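Local coordinates for CD180 antigen (PDB 3T6Q), which may cooperate with MD-1 and TLR4 in the innate immune response of B-cells to bacterial lipopolysaccharide, leading to NF-kappa-B activation, at residues A[465-477]-A[491-503]. Residues are numbered along the deposited sequence; the frame is centred on the assembly and turned at random.
Sequences NIQKTNSLQTLGR and IDQHAFTSLKMMN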
loop_
_atom_site.group_PDB
_atom_site.type_symbol
_atom_site.label_atom_id
_atom_site.label_comp_id
_atom_site.label_asym_id
_atom_site.label_seq_id
_atom_site.Cartn_x
_atom_site.Cartn_y
_atom_site.Cartn_z
ATOM N N ASN A 465 -18.412 42.329 42.576
ATOM C CA ASN A 465 -17.802 42.322 43.896
ATOM C C ASN A 465 -18.231 41.125 44.765
ATOM O O ASN A 465 -19.427 40.893 44.950
ATOM C CB ASN A 465 -18.129 43.606 44.658
ATOM C CG ASN A 465 -17.459 43.651 46.024
ATOM O OD1 ASN A 465 -16.235 43.538 46.129
ATOM N ND2 ASN A 465 -18.268 43.750 47.090
ATOM N N ILE A 466 -17.263 40.422 45.359
ATOM C CA ILE A 466 -17.601 39.404 46.348
ATOM C C ILE A 466 -17.606 40.068 47.690
ATOM O O ILE A 466 -16.556 40.497 48.175
ATOM C CB ILE A 466 -16.619 38.218 46.361
ATOM C CG1 ILE A 466 -16.404 37.690 44.920
ATOM C CG2 ILE A 466 -17.171 37.110 47.246
ATOM C CD1 ILE A 466 -15.560 36.413 44.879
ATOM N N GLN A 467 -18.789 40.134 48.292
ATOM C CA GLN A 467 -18.979 40.746 49.628
ATOM C C GLN A 467 -18.573 39.808 50.727
ATOM O O GLN A 467 -18.353 38.628 50.479
ATOM C CB GLN A 467 -20.427 41.155 49.833
ATOM C CG GLN A 467 -20.740 42.512 49.222
ATOM C CD GLN A 467 -22.214 42.846 49.255
ATOM O OE1 GLN A 467 -23.040 42.127 48.685
ATOM N NE2 GLN A 467 -22.552 43.947 49.907
ATOM N N LYS A 468 -18.449 40.347 51.936
ATOM C CA LYS A 468 -18.178 39.549 53.119
ATOM C C LYS A 468 -19.224 38.434 53.237
ATOM O O LYS A 468 -18.888 37.313 53.570
ATOM C CB LYS A 468 -18.227 40.441 54.362
ATOM C CG LYS A 468 -17.995 39.690 55.662
ATOM C CD LYS A 468 -17.834 40.661 56.830
ATOM C CE LYS A 468 -17.834 39.904 58.146
ATOM N NZ LYS A 468 -16.925 40.552 59.131
ATOM N N THR A 469 -20.491 38.750 52.960
ATOM C CA THR A 469 -21.518 37.704 52.927
ATOM C C THR A 469 -21.734 37.258 51.501
ATOM O O THR A 469 -21.988 38.074 50.592
ATOM C CB THR A 469 -22.855 38.134 53.561
ATOM O OG1 THR A 469 -23.392 39.217 52.811
ATOM C CG2 THR A 469 -22.641 38.606 54.986
ATOM N N ASN A 470 -21.605 35.955 51.299
ATOM C CA ASN A 470 -21.747 35.390 49.963
ATOM C C ASN A 470 -22.174 33.909 50.102
ATOM O O ASN A 470 -22.198 33.371 51.223
ATOM C CB ASN A 470 -20.423 35.583 49.207
ATOM C CG ASN A 470 -19.249 34.891 49.893
ATOM O OD1 ASN A 470 -19.216 33.649 49.991
ATOM N ND2 ASN A 470 -18.276 35.679 50.380
ATOM N N SER A 471 -22.531 33.254 48.999
ATOM C CA SER A 471 -22.940 31.826 49.089
ATOM C C SER A 471 -21.854 30.854 49.577
ATOM O O SER A 471 -22.181 29.769 50.054
ATOM C CB SER A 471 -23.419 31.333 47.734
ATOM O OG SER A 471 -22.305 31.286 46.858
ATOM N N LEU A 472 -20.574 31.236 49.445
ATOM C CA LEU A 472 -19.454 30.312 49.690
ATOM C C LEU A 472 -19.147 30.064 51.145
ATOM O O LEU A 472 -18.534 29.056 51.485
ATOM C CB LEU A 472 -18.165 30.783 48.980
ATOM C CG LEU A 472 -18.270 31.125 47.493
ATOM C CD1 LEU A 472 -16.980 31.826 47.069
ATOM C CD2 LEU A 472 -18.498 29.867 46.640
ATOM N N GLN A 473 -19.553 30.979 52.019
ATOM C CA GLN A 473 -19.122 30.926 53.420
ATOM C C GLN A 473 -19.684 29.698 54.199
ATOM O O GLN A 473 -19.218 29.406 55.297
ATOM C CB GLN A 473 -19.414 32.262 54.138
ATOM C CG GLN A 473 -18.738 33.516 53.544
ATOM C CD GLN A 473 -17.371 33.849 54.155
ATOM O OE1 GLN A 473 -16.483 33.011 54.186
ATOM N NE2 GLN A 473 -17.193 35.102 54.610
ATOM N N THR A 474 -20.646 28.970 53.617
ATOM C CA THR A 474 -21.125 27.699 54.204
ATOM C C THR A 474 -20.304 26.455 53.834
ATOM O O THR A 474 -20.616 25.361 54.307
ATOM C CB THR A 474 -22.617 27.400 53.850
ATOM O OG1 THR A 474 -22.787 27.261 52.416
ATOM C CG2 THR A 474 -23.555 28.478 54.405
ATOM N N LEU A 475 -19.278 26.605 52.990
ATOM C CA LEU A 475 -18.565 25.434 52.446
ATOM C C LEU A 475 -17.267 25.145 53.238
ATOM O O LEU A 475 -16.155 25.263 52.729
ATOM C CB LEU A 475 -18.306 25.621 50.915
ATOM C CG LEU A 475 -19.620 25.831 50.129
ATOM C CD1 LEU A 475 -19.311 26.227 48.692
ATOM C CD2 LEU A 475 -20.511 24.585 50.160
ATOM N N GLY A 476 -17.415 24.771 54.505
ATOM C CA GLY A 476 -16.255 24.577 55.397
ATOM C C GLY A 476 -15.226 23.552 54.947
ATOM O O GLY A 476 -14.058 23.684 55.315
ATOM N N ARG A 477 -15.614 22.524 54.165
ATOM C CA ARG A 477 -14.597 21.548 53.697
ATOM C C ARG A 477 -13.990 21.851 52.325
ATOM O O ARG A 477 -13.215 21.053 51.752
ATOM C CB ARG A 477 -15.145 20.115 53.753
ATOM C CG ARG A 477 -15.777 19.779 55.103
ATOM C CD ARG A 477 -15.442 18.396 55.625
ATOM N NE ARG A 477 -14.556 18.558 56.778
ATOM C CZ ARG A 477 -13.850 17.594 57.359
ATOM N NH1 ARG A 477 -13.894 16.349 56.902
ATOM N NH2 ARG A 477 -13.085 17.890 58.402
ATOM N N ILE A 491 -12.779 41.570 45.602
ATOM C CA ILE A 491 -13.138 40.530 46.554
ATOM C C ILE A 491 -12.884 41.144 47.915
ATOM O O ILE A 491 -11.767 41.577 48.212
ATOM C CB ILE A 491 -12.267 39.242 46.348
ATOM C CG1 ILE A 491 -12.372 38.738 44.891
ATOM C CG2 ILE A 491 -12.655 38.143 47.362
ATOM C CD1 ILE A 491 -11.605 37.462 44.634
ATOM N N ASP A 492 -13.928 41.242 48.727
ATOM C CA ASP A 492 -13.779 41.704 50.088
ATOM C C ASP A 492 -12.715 40.892 50.835
ATOM O O ASP A 492 -12.630 39.675 50.653
ATOM C CB ASP A 492 -15.141 41.597 50.801
ATOM C CG ASP A 492 -15.144 42.325 52.130
ATOM O OD1 ASP A 492 -15.548 43.489 52.141
ATOM O OD2 ASP A 492 -14.698 41.749 53.140
ATOM N N GLN A 493 -11.916 41.538 51.691
ATOM C CA GLN A 493 -10.875 40.841 52.446
ATOM C C GLN A 493 -11.362 39.698 53.338
ATOM O O GLN A 493 -10.559 38.824 53.717
ATOM C CB GLN A 493 -10.092 41.817 53.332
ATOM C CG GLN A 493 -10.943 42.575 54.341
ATOM C CD GLN A 493 -10.086 43.347 55.325
ATOM O OE1 GLN A 493 -9.035 42.869 55.777
ATOM N NE2 GLN A 493 -10.534 44.540 55.674
ATOM N N HIS A 494 -12.642 39.739 53.709
ATOM C CA HIS A 494 -13.238 38.727 54.574
ATOM C C HIS A 494 -14.137 37.791 53.822
ATOM O O HIS A 494 -14.833 37.002 54.445
ATOM C CB HIS A 494 -13.990 39.370 55.770
ATOM C CG HIS A 494 -13.080 40.098 56.723
ATOM N ND1 HIS A 494 -12.070 39.477 57.385
ATOM C CD2 HIS A 494 -13.014 41.446 57.078
ATOM C CE1 HIS A 494 -11.408 40.383 58.132
ATOM N NE2 HIS A 494 -11.987 41.583 57.941
ATOM N N ALA A 495 -14.115 37.842 52.482
ATOM C CA ALA A 495 -15.010 37.011 51.653
ATOM C C ALA A 495 -14.868 35.486 51.811
ATOM O O ALA A 495 -15.835 34.739 51.580
ATOM C CB ALA A 495 -14.870 37.372 50.179
ATOM N N PHE A 496 -13.670 35.037 52.141
ATOM C CA PHE A 496 -13.339 33.612 52.134
ATOM C C PHE A 496 -12.902 33.159 53.526
ATOM O O PHE A 496 -12.363 32.056 53.663
ATOM C CB PHE A 496 -12.173 33.331 51.185
ATOM C CG PHE A 496 -12.437 33.662 49.731
ATOM C CD1 PHE A 496 -13.708 33.526 49.160
ATOM C CD2 PHE A 496 -11.377 34.070 48.927
ATOM C CE1 PHE A 496 -13.914 33.801 47.804
ATOM C CE2 PHE A 496 -11.571 34.328 47.570
ATOM C CZ PHE A 496 -12.839 34.192 47.017
ATOM N N THR A 497 -13.101 34.017 54.540
ATOM C CA THR A 497 -12.589 33.749 55.899
ATOM C C THR A 497 -13.080 32.420 56.544
ATOM O O THR A 497 -12.328 31.769 57.271
ATOM C CB THR A 497 -12.841 34.935 56.864
ATOM O OG1 THR A 497 -12.467 36.163 56.222
ATOM C CG2 THR A 497 -11.985 34.792 58.129
ATOM N N SER A 498 -14.327 32.037 56.274
ATOM C CA SER A 498 -14.866 30.777 56.792
ATOM C C SER A 498 -14.266 29.571 56.077
ATOM O O SER A 498 -14.317 28.456 56.586
ATOM C CB SER A 498 -16.392 30.749 56.696
ATOM O OG SER A 498 -16.827 30.982 55.375
ATOM N N LEU A 499 -13.670 29.799 54.907
ATOM C CA LEU A 499 -13.107 28.694 54.096
ATOM C C LEU A 499 -11.669 28.381 54.478
ATOM O O LEU A 499 -10.714 28.855 53.841
ATOM C CB LEU A 499 -13.200 29.022 52.605
ATOM C CG LEU A 499 -14.623 29.407 52.213
ATOM C CD1 LEU A 499 -14.590 30.141 50.891
ATOM C CD2 LEU A 499 -15.474 28.151 52.111
ATOM N N LYS A 500 -11.497 27.551 55.500
ATOM C CA LYS A 500 -10.168 27.364 56.053
ATOM C C LYS A 500 -9.389 26.201 55.453
ATOM O O LYS A 500 -8.180 26.083 55.701
ATOM C CB LYS A 500 -10.233 27.328 57.606
ATOM C CG LYS A 500 -10.996 28.552 58.167
ATOM C CD LYS A 500 -10.963 28.745 59.683
ATOM C CE LYS A 500 -11.645 30.045 60.140
ATOM N NZ LYS A 500 -11.097 31.314 59.531
ATOM N N MET A 501 -10.045 25.354 54.657
ATOM C CA MET A 501 -9.341 24.205 54.071
ATOM C C MET A 501 -8.973 24.410 52.604
ATOM O O MET A 501 -8.508 23.481 51.957
ATOM C CB MET A 501 -10.175 22.921 54.199
ATOM C CG MET A 501 -10.872 22.763 55.535
ATOM S SD MET A 501 -11.383 21.051 55.757
ATOM C CE MET A 501 -12.481 21.232 57.177
ATOM N N MET A 502 -9.177 25.617 52.077
ATOM C CA MET A 502 -8.855 25.863 50.654
ATOM C C MET A 502 -7.387 25.707 50.398
ATOM O O MET A 502 -6.555 26.214 51.146
ATOM C CB MET A 502 -9.381 27.197 50.140
ATOM C CG MET A 502 -10.886 27.230 50.000
ATOM S SD MET A 502 -11.398 28.593 48.923
ATOM C CE MET A 502 -10.786 30.067 49.786
ATOM N N ASN A 503 -7.056 24.964 49.356
ATOM C CA ASN A 503 -5.659 24.836 48.947
ATOM C C ASN A 503 -5.435 25.054 47.438
ATOM O O ASN A 503 -4.317 24.974 46.979
ATOM C CB ASN A 503 -5.047 23.485 49.447
ATOM C CG ASN A 503 -5.800 22.251 48.923
ATOM O OD1 ASN A 503 -6.048 21.262 49.663
ATOM N ND2 ASN A 503 -6.149 22.280 47.676
HETATM O O HOH W 1 -18.682 43.195 52.124
HETATM O O HOH W 2 -12.491 25.424 53.287
HETATM O O HOH W 3 -13.268 25.744 56.848
#
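With its CG set between the backbone N and the carbonyl carbon (chi1 60°), Asn470 brings ND2 up to Ala495 O, whereas Gln473 reaches the same loop through a sharp bend at chi2 (-92°). Asparagine suits its buried place because one short amide can serve three backbone groups: ND2 donates a nearly straight bond (170°) to a lone pair of Ala495 O, 2.9 Å away, and a second to Gln467 O, while OD1 takes the N-H of Leu472 in an Asx turn. The longer, partly exposed Gln473 extends across to the turns of 491-503, its OE1 accepting from Ser498 N at 3.2 Å and its NE2 donating to Lys468 O. Upstream, the strands run parallel at Ile466 and Ile491, and Asp492 N binds Ile466 O (2.8 Å). The two isoleucines lie side by side, and Ile466 CG2 packs on Ala495 CB (3.7 Å), a side chain small enough to suit the close approach of the chains, Lys468 CA lying 4.3 Å from Ala495 CA. Among the buried side chains, whose apolar groups suit this interior, Leu472 CD1 meets Phe496 CE1 at 3.7 Å, and Leu499 splits its branches, CD1 against Leu472 CB and CD2 against Leu475 CB. Farther along, a water joins Gly476 O to Met501 N. Such packing of successive coils is characteristic of the leucine-rich-repeat solenoid of Toll-like receptors; here Leu472 and Phe496 both rest on Leu481 of strand 480-482, and Leu472 and Leu475 also touch Leu454 of strand 453-455.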